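Local coordinates for protein hydrogenase maturation factor (Thermoanaerobacter tengcongensis, PDB 3VTI) that probably dehydrates, using ATP, the carbamoyl group that HypF transfers to it, yielding the nitrile needed for maturation of [NiFe]-hydrogenases, at residues D145-H156 against A248-R259; G219-K230 against K276-V284. All coordinates share one frame; numbering follows the deposited sequence.

Contact 1: D145-H156 against A248-R259; sequences DIVLISGTIGDH and ANEGKVVVVVER
Lys252 lays its whole length along residues 150-152. Its CB sits 3.7 Å from Ser150 OG, CG, CD and CE pass beside Thr152 O, and CD also rests 3.5 Å from Gly151 CA, where the lack of a side chain leaves room for it. Bends at chi2 (-66°) and chi4 (57°) carry NZ to Thr152, where it bonds O at 2.7 Å and OG1 at 3.2 Å; it also forms salt bridges with Asp155 OD1, itself bonded by Thr152 OG1, and with Asp176. Cut back to alanine, this position would probably leave Asp155 and Asp176 without their shared positive partner and Thr152 O without this donor. Ser150 OG takes the Val253 N-H at 2.7 Å, and on the other side of Ser150 from this loop residues 146-149 and 254-257 are neighbouring antiparallel strands in the mixed sheet of the PurM-type C-terminal domain. Leu148 and Val255 exchange nearly straight backbone bonds. Branched aliphatic residues suit both faces: Leu148 CD1 meets Val257 CG2 at 3.7 Å on the face under helix 262-270, and on the other Ile149 CD1 reaches Val254 CG2. In the loops, Asn249 OD1 accepts the N-H of Gly154, the N-cap of helix 155-164. His156 hydrogen-bonds Ser175 through ND1, while Glu250 CG lies over its ring face, 3.5 Å from the centroid; Glu250 also neighbours the magnesium ligand Asp199.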
loop_
_atom_site.group_PDB
_atom_site.type_symbol
_atom_site.label_atom_id
_atom_site.label_comp_id
_atom_site.label_asym_id
_atom_site.label_seq_id
_atom_site.Cartn_x
_atom_site.Cartn_y
_atom_site.Cartn_z
ATOM N N ASP C 145 34.252 -13.202 18.203
ATOM C CA ASP C 145 34.074 -12.246 17.113
ATOM C C ASP C 145 33.786 -10.865 17.669
ATOM O O ASP C 145 33.274 -10.732 18.786
ATOM C CB ASP C 145 32.899 -12.650 16.216
ATOM C CG ASP C 145 33.201 -13.846 15.335
ATOM O OD1 ASP C 145 34.384 -14.098 15.029
ATOM O OD2 ASP C 145 32.236 -14.532 14.936
ATOM N N ILE C 146 34.095 -9.845 16.873
ATOM C CA ILE C 146 33.880 -8.448 17.249
ATOM C C ILE C 146 32.701 -7.871 16.476
ATOM O O ILE C 146 32.500 -8.182 15.302
ATOM C CB ILE C 146 35.158 -7.596 17.004
ATOM C CG1 ILE C 146 36.359 -8.159 17.791
ATOM C CG2 ILE C 146 34.916 -6.116 17.302
ATOM C CD1 ILE C 146 36.240 -8.104 19.319
ATOM N N VAL C 147 31.918 -7.036 17.152
ATOM C CA VAL C 147 30.767 -6.398 16.550
ATOM C C VAL C 147 31.081 -4.936 16.310
ATOM O O VAL C 147 31.511 -4.232 17.222
ATOM C CB VAL C 147 29.535 -6.504 17.460
ATOM C CG1 VAL C 147 28.276 -6.092 16.707
ATOM C CG2 VAL C 147 29.384 -7.917 17.977
ATOM N N LEU C 148 30.855 -4.488 15.080
ATOM C CA LEU C 148 31.007 -3.087 14.719
ATOM C C LEU C 148 29.705 -2.520 14.150
ATOM O O LEU C 148 28.860 -3.261 13.622
ATOM C CB LEU C 148 32.135 -2.919 13.697
ATOM C CG LEU C 148 33.550 -3.291 14.129
ATOM C CD1 LEU C 148 33.853 -4.750 13.853
ATOM C CD2 LEU C 148 34.542 -2.415 13.416
ATOM N N ILE C 149 29.549 -1.203 14.267
ATOM C CA ILE C 149 28.487 -0.470 13.583
ATOM C C ILE C 149 29.140 0.575 12.683
ATOM O O ILE C 149 30.090 1.243 13.102
ATOM C CB ILE C 149 27.507 0.219 14.578
ATOM C CG1 ILE C 149 26.342 0.880 13.838
ATOM C CG2 ILE C 149 28.210 1.275 15.406
ATOM C CD1 ILE C 149 25.163 -0.004 13.663
ATOM N N SER C 150 28.621 0.731 11.465
ATOM C CA SER C 150 29.210 1.642 10.468
ATOM C C SER C 150 29.054 3.139 10.762
ATOM O O SER C 150 29.711 3.957 10.122
ATOM C CB SER C 150 28.641 1.342 9.076
ATOM O OG SER C 150 27.231 1.476 9.055
ATOM N N GLY C 151 28.180 3.493 11.706
ATOM C CA GLY C 151 27.940 4.896 12.058
ATOM C C GLY C 151 26.887 5.093 13.142
ATOM O O GLY C 151 26.512 4.146 13.837
ATOM N N THR C 152 26.414 6.330 13.284
ATOM C CA THR C 152 25.518 6.696 14.374
ATOM C C THR C 152 24.205 5.924 14.322
ATOM O O THR C 152 23.725 5.547 13.242
ATOM C CB THR C 152 25.215 8.205 14.392
ATOM O OG1 THR C 152 24.728 8.602 13.113
ATOM C CG2 THR C 152 26.463 9.021 14.734
ATOM N N ILE C 153 23.630 5.707 15.504
ATOM C CA ILE C 153 22.458 4.859 15.677
ATOM C C ILE C 153 21.206 5.703 15.890
ATOM O O ILE C 153 21.204 6.624 16.715
ATOM C CB ILE C 153 22.649 3.915 16.896
ATOM C CG1 ILE C 153 23.875 3.011 16.698
ATOM C CG2 ILE C 153 21.387 3.088 17.181
ATOM C CD1 ILE C 153 24.530 2.583 18.018
ATOM N N GLY C 154 20.149 5.382 15.142
ATOM C CA GLY C 154 18.812 5.915 15.404
ATOM C C GLY C 154 18.380 7.125 14.594
ATOM O O GLY C 154 17.341 7.721 14.871
ATOM N N ASP C 155 19.167 7.477 13.585
ATOM C CA ASP C 155 18.891 8.635 12.751
ATOM C C ASP C 155 17.531 8.596 12.067
ATOM O O ASP C 155 16.679 9.460 12.311
ATOM C CB ASP C 155 19.983 8.789 11.704
ATOM C CG ASP C 155 21.225 9.410 12.266
ATOM O OD1 ASP C 155 22.042 8.693 12.882
ATOM O OD2 ASP C 155 21.373 10.631 12.091
ATOM N N HIS C 156 17.338 7.598 11.213
ATOM C CA HIS C 156 16.131 7.499 10.416
ATOM C C HIS C 156 14.877 7.426 11.295
ATOM O O HIS C 156 13.958 8.234 11.139
ATOM C CB HIS C 156 16.205 6.296 9.487
ATOM C CG HIS C 156 15.003 6.148 8.613
ATOM N ND1 HIS C 156 14.874 6.808 7.411
ATOM C CD2 HIS C 156 13.867 5.428 8.771
ATOM C CE1 HIS C 156 13.715 6.493 6.861
ATOM N NE2 HIS C 156 13.084 5.661 7.668
ATOM N N ALA C 248 14.983 2.813 14.041
ATOM C CA ALA C 248 15.484 2.337 12.740
ATOM C C ALA C 248 16.626 3.175 12.149
ATOM O O ALA C 248 16.757 4.371 12.435
ATOM C CB ALA C 248 14.333 2.228 11.744
ATOM N N ASN C 249 17.446 2.526 11.329
ATOM C CA ASN C 249 18.517 3.169 10.568
ATOM C C ASN C 249 18.367 2.781 9.102
ATOM O O ASN C 249 17.824 1.710 8.807
ATOM C CB ASN C 249 19.880 2.717 11.082
ATOM C CG ASN C 249 20.148 3.182 12.502
ATOM O OD1 ASN C 249 20.513 4.337 12.731
ATOM N ND2 ASN C 249 19.960 2.284 13.467
ATOM N N GLU C 250 18.824 3.639 8.185
ATOM C CA GLU C 250 18.715 3.343 6.750
ATOM C C GLU C 250 20.003 3.625 5.982
ATOM O O GLU C 250 20.041 3.496 4.757
ATOM C CB GLU C 250 17.538 4.098 6.107
ATOM C CG GLU C 250 16.145 3.633 6.534
ATOM C CD GLU C 250 15.825 2.201 6.120
ATOM O OE1 GLU C 250 16.491 1.667 5.206
ATOM O OE2 GLU C 250 14.891 1.610 6.709
ATOM N N GLY C 251 21.049 4.009 6.712
ATOM C CA GLY C 251 22.380 4.184 6.143
ATOM C C GLY C 251 23.456 3.542 7.002
ATOM O O GLY C 251 24.608 4.002 7.007
ATOM N N LYS C 252 23.088 2.482 7.732
ATOM C CA LYS C 252 24.024 1.802 8.639
ATOM C C LYS C 252 24.072 0.286 8.454
ATOM O O LYS C 252 23.096 -0.349 8.056
ATOM C CB LYS C 252 23.719 2.130 10.113
ATOM C CG LYS C 252 23.616 3.619 10.441
ATOM C CD LYS C 252 24.942 4.343 10.267
ATOM C CE LYS C 252 24.736 5.804 9.839
ATOM N NZ LYS C 252 23.889 6.594 10.782
ATOM N N VAL C 253 25.224 -0.294 8.746
ATOM C CA VAL C 253 25.332 -1.741 8.767
ATOM C C VAL C 253 26.019 -2.184 10.055
ATOM O O VAL C 253 26.978 -1.550 10.501
ATOM C CB VAL C 253 26.052 -2.300 7.490
ATOM C CG1 VAL C 253 27.521 -1.806 7.396
ATOM C CG2 VAL C 253 25.975 -3.847 7.436
ATOM N N VAL C 254 25.486 -3.248 10.653
ATOM C CA VAL C 254 26.117 -3.960 11.760
ATOM C C VAL C 254 27.013 -5.042 11.186
ATOM O O VAL C 254 26.585 -5.847 10.354
ATOM C CB VAL C 254 25.067 -4.618 12.673
ATOM C CG1 VAL C 254 25.727 -5.550 13.714
ATOM C CG2 VAL C 254 24.215 -3.552 13.351
ATOM N N VAL C 255 28.253 -5.071 11.644
ATOM C CA VAL C 255 29.237 -6.009 11.126
ATOM C C VAL C 255 29.820 -6.886 12.209
ATOM O O VAL C 255 30.254 -6.404 13.235
ATOM C CB VAL C 255 30.428 -5.274 10.500
ATOM C CG1 VAL C 255 31.243 -6.210 9.631
ATOM C CG2 VAL C 255 29.969 -4.057 9.719
ATOM N N VAL C 256 29.849 -8.180 11.955
ATOM C CA VAL C 256 30.566 -9.113 12.815
ATOM C C VAL C 256 31.801 -9.621 12.061
ATOM O O VAL C 256 31.696 -9.998 10.897
ATOM C CB VAL C 256 29.655 -10.282 13.267
ATOM C CG1 VAL C 256 30.339 -11.130 14.301
ATOM C CG2 VAL C 256 28.354 -9.741 13.843
ATOM N N VAL C 257 32.961 -9.614 12.723
ATOM C CA VAL C 257 34.238 -10.008 12.100
ATOM C C VAL C 257 35.087 -10.905 12.993
ATOM O O VAL C 257 34.872 -10.974 14.201
ATOM C CB VAL C 257 35.130 -8.782 11.723
ATOM C CG1 VAL C 257 34.449 -7.904 10.718
ATOM C CG2 VAL C 257 35.490 -7.971 12.955
ATOM N N GLU C 258 36.067 -11.574 12.391
ATOM C CA GLU C 258 37.093 -12.267 13.156
ATOM C C GLU C 258 37.890 -11.282 14.001
ATOM O O GLU C 258 38.190 -10.163 13.569
ATOM C CB GLU C 258 38.037 -13.058 12.247
ATOM C CG GLU C 258 37.464 -14.377 11.761
ATOM C CD GLU C 258 38.511 -15.472 11.665
ATOM O OE1 GLU C 258 39.156 -15.758 12.694
ATOM O OE2 GLU C 258 38.679 -16.051 10.566
ATOM N N ARG C 259 38.234 -11.727 15.203
ATOM C CA ARG C 259 38.912 -10.911 16.195
ATOM C C ARG C 259 40.117 -10.137 15.638
ATOM O O ARG C 259 40.254 -8.937 15.895
ATOM C CB ARG C 259 39.347 -11.800 17.363
ATOM C CG ARG C 259 39.427 -11.082 18.690
ATOM C CD ARG C 259 39.501 -12.056 19.854
ATOM N NE ARG C 259 38.845 -11.510 21.048
ATOM C CZ ARG C 259 39.449 -10.747 21.956
ATOM N NH1 ARG C 259 40.725 -10.424 21.812
ATOM N NH2 ARG C 259 38.776 -10.304 23.012
HETATM O O HOH W 1 27.139 3.873 7.743
HETATM O O HOH W 2 24.565 9.247 10.132
#

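Contact 2: G219-K230 against K276-V284; sequences GIKIYEEKLPVK and KDAEIIGEV
Ile281 and Ile222 lie side by side and point the same way, Ile222 CG2 facing Ile281 CD1 at 4.1 Å. Leu227 crosses Ile281 at about a right angle, its CD2 3.8 Å from Ile281 CG2; Pro228 also crosses it at about a right angle, its CD 4.0 Å from Ile281 CG2, so one branched side chain serves three apolar neighbours. With Ile281 CG1 set between its backbone N and carbonyl carbon (chi1 60°), CG2 falls anti to the carbonyl carbon and turns to Leu227 and Pro228. Pro228 and Glu279 slide past each other in opposite directions, the methylene carbons of the glutamate against the proline ring. Tyr223 turns its ring edge to Gly282, with CD2 4.0 Å from CA. Farther along, the strands pair antiparallel: Lys221 N bonds Glu283 O at 2.7 Å, almost straight (177°), and Tyr223 N bonds Ile281 O. On the other edge of their strand, Ile281 and Gly282 form a classic beta bulge opposite Val147 of strand 146-149, and glycine there leaves space for Ile222. Ile220 and Ile222, apolar as a buried face requires, pack under helix 204-216, while Lys221 reaches Asn293 and Ser299. Strand 219-223 lies between strands 279-285 and 290-293, and 279-285 is bordered on its other edge by 146-149.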
loop_
_atom_site.group_PDB
_atom_site.type_symbol
_atom_site.label_atom_id
_atom_site.label_comp_id
_atom_site.label_asym_id
_atom_site.label_seq_id
_atom_site.Cartn_x
_atom_site.Cartn_y
_atom_site.Cartn_z
ATOM N N GLY C 219 25.716 -15.268 22.132
ATOM C CA GLY C 219 25.311 -14.037 22.800
ATOM C C GLY C 219 26.136 -12.868 22.315
ATOM O O GLY C 219 27.145 -13.060 21.640
ATOM N N ILE C 220 25.700 -11.655 22.638
ATOM C CA ILE C 220 26.421 -10.448 22.226
ATOM C C ILE C 220 26.465 -9.416 23.347
ATOM O O ILE C 220 25.434 -9.084 23.954
ATOM C CB ILE C 220 25.841 -9.806 20.927
ATOM C CG1 ILE C 220 25.875 -10.813 19.772
ATOM C CG2 ILE C 220 26.656 -8.571 20.536
ATOM C CD1 ILE C 220 25.440 -10.264 18.434
ATOM N N LYS C 221 27.663 -8.926 23.597
ATOM C CA LYS C 221 27.860 -7.886 24.551
ATOM C C LYS C 221 28.283 -6.611 23.888
ATOM O O LYS C 221 29.252 -6.567 23.184
ATOM C CB LYS C 221 28.895 -8.304 25.573
ATOM C CG LYS C 221 29.087 -7.304 26.672
ATOM C CD LYS C 221 29.698 -7.949 27.877
ATOM C CE LYS C 221 28.676 -8.662 28.718
ATOM N NZ LYS C 221 28.502 -8.022 30.027
ATOM N N ILE C 222 27.525 -5.567 24.132
ATOM C CA ILE C 222 27.886 -4.236 23.653
ATOM C C ILE C 222 28.221 -3.249 24.784
ATOM O O ILE C 222 27.922 -3.484 25.962
ATOM C CB ILE C 222 26.838 -3.647 22.676
ATOM C CG1 ILE C 222 25.487 -3.437 23.369
ATOM C CG2 ILE C 222 26.712 -4.534 21.439
ATOM C CD1 ILE C 222 24.439 -2.725 22.508
ATOM N N TYR C 223 28.856 -2.143 24.406
ATOM C CA TYR C 223 29.365 -1.172 25.369
ATOM C C TYR C 223 28.732 0.196 25.163
ATOM O O TYR C 223 28.869 0.805 24.100
ATOM C CB TYR C 223 30.905 -1.128 25.335
ATOM C CG TYR C 223 31.514 -2.447 25.767
ATOM C CD1 TYR C 223 31.851 -2.678 27.101
ATOM C CD2 TYR C 223 31.706 -3.486 24.851
ATOM C CE1 TYR C 223 32.387 -3.908 27.509
ATOM C CE2 TYR C 223 32.234 -4.712 25.244
ATOM C CZ TYR C 223 32.573 -4.916 26.574
ATOM O OH TYR C 223 33.093 -6.127 26.963
ATOM N N GLU C 224 28.023 0.654 26.190
ATOM C CA GLU C 224 27.331 1.943 26.172
ATOM C C GLU C 224 28.203 3.101 25.679
ATOM O O GLU C 224 27.821 3.803 24.744
ATOM C CB GLU C 224 26.778 2.256 27.565
ATOM C CG GLU C 224 25.976 3.546 27.650
ATOM C CD GLU C 224 25.400 3.768 29.035
ATOM O OE1 GLU C 224 26.184 3.793 30.022
ATOM O OE2 GLU C 224 24.162 3.918 29.130
ATOM N N GLU C 225 29.364 3.276 26.306
ATOM C CA GLU C 225 30.315 4.343 25.968
ATOM C C GLU C 225 30.838 4.305 24.531
ATOM O O GLU C 225 31.321 5.315 24.020
ATOM C CB GLU C 225 31.510 4.338 26.934
ATOM C CG GLU C 225 32.109 2.957 27.212
ATOM C CD GLU C 225 31.306 2.177 28.257
ATOM O OE1 GLU C 225 31.182 2.681 29.393
ATOM O OE2 GLU C 225 30.788 1.076 27.942
ATOM N N LYS C 226 30.737 3.143 23.892
ATOM C CA LYS C 226 31.253 2.952 22.544
ATOM C C LYS C 226 30.201 3.116 21.458
ATOM O O LYS C 226 30.528 3.043 20.280
ATOM C CB LYS C 226 31.924 1.577 22.415
ATOM C CG LYS C 226 33.312 1.483 23.055
ATOM C CD LYS C 226 34.348 2.296 22.275
ATOM C CE LYS C 226 35.559 2.628 23.134
ATOM N NZ LYS C 226 35.258 3.708 24.120
ATOM N N LEU C 227 28.951 3.348 21.844
ATOM C CA LEU C 227 27.859 3.467 20.870
ATOM C C LEU C 227 27.776 4.868 20.266
ATOM O O LEU C 227 27.637 5.852 20.996
ATOM C CB LEU C 227 26.516 3.064 21.490
ATOM C CG LEU C 227 26.382 1.627 22.017
ATOM C CD1 LEU C 227 25.120 1.442 22.870
ATOM C CD2 LEU C 227 26.429 0.608 20.883
ATOM N N PRO C 228 27.893 4.962 18.927
ATOM C CA PRO C 228 27.839 6.254 18.247
ATOM C C PRO C 228 26.411 6.753 18.062
ATOM O O PRO C 228 25.532 6.010 17.606
ATOM C CB PRO C 228 28.498 5.974 16.888
ATOM C CG PRO C 228 28.269 4.541 16.646
ATOM C CD PRO C 228 28.188 3.860 17.994
ATOM N N VAL C 229 26.189 8.013 18.411
ATOM C CA VAL C 229 24.857 8.588 18.350
ATOM C C VAL C 229 24.966 10.106 18.327
ATOM O O VAL C 229 25.658 10.695 19.180
ATOM C CB VAL C 229 23.968 8.095 19.553
ATOM C CG1 VAL C 229 24.662 8.333 20.902
ATOM C CG2 VAL C 229 22.580 8.720 19.509
ATOM N N LYS C 230 24.309 10.731 17.347
ATOM C CA LYS C 230 24.285 12.188 17.249
ATOM C C LYS C 230 23.591 12.751 18.471
ATOM O O LYS C 230 22.596 12.198 18.933
ATOM C CB LYS C 230 23.579 12.655 15.975
ATOM C CG LYS C 230 24.296 12.266 14.681
ATOM C CD LYS C 230 23.603 12.832 13.452
ATOM C CE LYS C 230 23.960 12.027 12.199
ATOM N NZ LYS C 230 25.349 12.239 11.713
ATOM N N LYS C 276 32.431 7.223 8.526
ATOM C CA LYS C 276 33.274 8.099 9.351
ATOM C C LYS C 276 33.036 7.964 10.857
ATOM O O LYS C 276 33.948 8.195 11.651
ATOM C CB LYS C 276 33.125 9.567 8.936
ATOM C CG LYS C 276 33.558 9.888 7.510
ATOM C CD LYS C 276 35.075 9.833 7.331
ATOM C CE LYS C 276 35.477 10.207 5.900
ATOM N NZ LYS C 276 36.823 9.662 5.537
ATOM N N ASP C 277 31.822 7.589 11.245
ATOM C CA ASP C 277 31.452 7.528 12.656
ATOM C C ASP C 277 31.426 6.104 13.161
ATOM O O ASP C 277 30.857 5.833 14.221
ATOM C CB ASP C 277 30.085 8.185 12.898
ATOM C CG ASP C 277 30.037 9.626 12.431
ATOM O OD1 ASP C 277 30.972 10.389 12.755
ATOM O OD2 ASP C 277 29.063 9.994 11.740
ATOM N N ALA C 278 32.043 5.197 12.403
ATOM C CA ALA C 278 32.083 3.778 12.766
ATOM C C ALA C 278 32.772 3.542 14.098
ATOM O O ALA C 278 33.722 4.246 14.452
ATOM C CB ALA C 278 32.753 2.965 11.681
ATOM N N GLU C 279 32.275 2.547 14.829
ATOM C CA GLU C 279 32.866 2.118 16.093
ATOM C C GLU C 279 32.787 0.602 16.281
ATOM O O GLU C 279 31.825 -0.044 15.865
ATOM C CB GLU C 279 32.174 2.800 17.288
ATOM C CG GLU C 279 32.176 4.339 17.292
ATOM C CD GLU C 279 33.485 4.969 17.785
ATOM O OE1 GLU C 279 33.472 6.199 18.034
ATOM O OE2 GLU C 279 34.515 4.256 17.927
ATOM N N ILE C 280 33.828 0.051 16.903
ATOM C CA ILE C 280 33.776 -1.244 17.559
ATOM C C ILE C 280 32.832 -1.055 18.747
ATOM O O ILE C 280 33.071 -0.190 19.593
ATOM C CB ILE C 280 35.190 -1.651 18.069
ATOM C CG1 ILE C 280 36.160 -1.841 16.888
ATOM C CG2 ILE C 280 35.126 -2.892 18.976
ATOM C CD1 ILE C 280 37.592 -2.140 17.286
ATOM N N ILE C 281 31.761 -1.845 18.807
ATOM C CA ILE C 281 30.740 -1.655 19.846
ATOM C C ILE C 281 30.569 -2.823 20.829
ATOM O O ILE C 281 29.988 -2.646 21.898
ATOM C CB ILE C 281 29.354 -1.268 19.257
ATOM C CG1 ILE C 281 28.840 -2.357 18.310
ATOM C CG2 ILE C 281 29.422 0.105 18.576
ATOM C CD1 ILE C 281 27.355 -2.299 18.032
ATOM N N GLY C 282 31.072 -4.002 20.476
ATOM C CA GLY C 282 30.888 -5.165 21.322
ATOM C C GLY C 282 31.619 -6.421 20.903
ATOM O O GLY C 282 32.528 -6.382 20.069
ATOM N N GLU C 283 31.200 -7.536 21.503
ATOM C CA GLU C 283 31.843 -8.840 21.347
ATOM C C GLU C 283 30.783 -9.944 21.411
ATOM O O GLU C 283 29.827 -9.855 22.178
ATOM C CB GLU C 283 32.910 -9.061 22.446
ATOM C CG GLU C 283 33.880 -10.206 22.159
ATOM C CD GLU C 283 34.895 -10.470 23.278
ATOM O OE1 GLU C 283 34.483 -10.830 24.407
ATOM O OE2 GLU C 283 36.117 -10.354 23.017
ATOM N N VAL C 284 30.973 -10.979 20.599
ATOM C CA VAL C 284 30.107 -12.150 20.579
ATOM C C VAL C 284 30.438 -13.093 21.751
ATOM O O VAL C 284 31.567 -13.578 21.883
ATOM C CB VAL C 284 30.225 -12.891 19.232
ATOM C CG1 VAL C 284 29.427 -14.178 19.245
ATOM C CG2 VAL C 284 29.773 -11.994 18.093
#

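How the contacts relate
Contacts 1 and 2 pair successive strands of one mixed sheet, in the order 254-257, 146-149, 279-285, 219-223, so strands 146-149 and 279-285 make the seam between them. Contact 1 is the more deeply buried and the larger, and beside its aliphatic strands it keeps a polar, charged loop that reaches toward the magnesium site. Contact 2 lies farther from the chain centre and is only partly buried; apolar packing round Ile281 dominates its side-chain contacts, with lysines and glutamates at its edges. Backbone hydrogen bonds join the two middle strands, and the Arg259-Glu283 salt bridge and a probable hydrogen bond from Ile153 N to Pro228 O add to them.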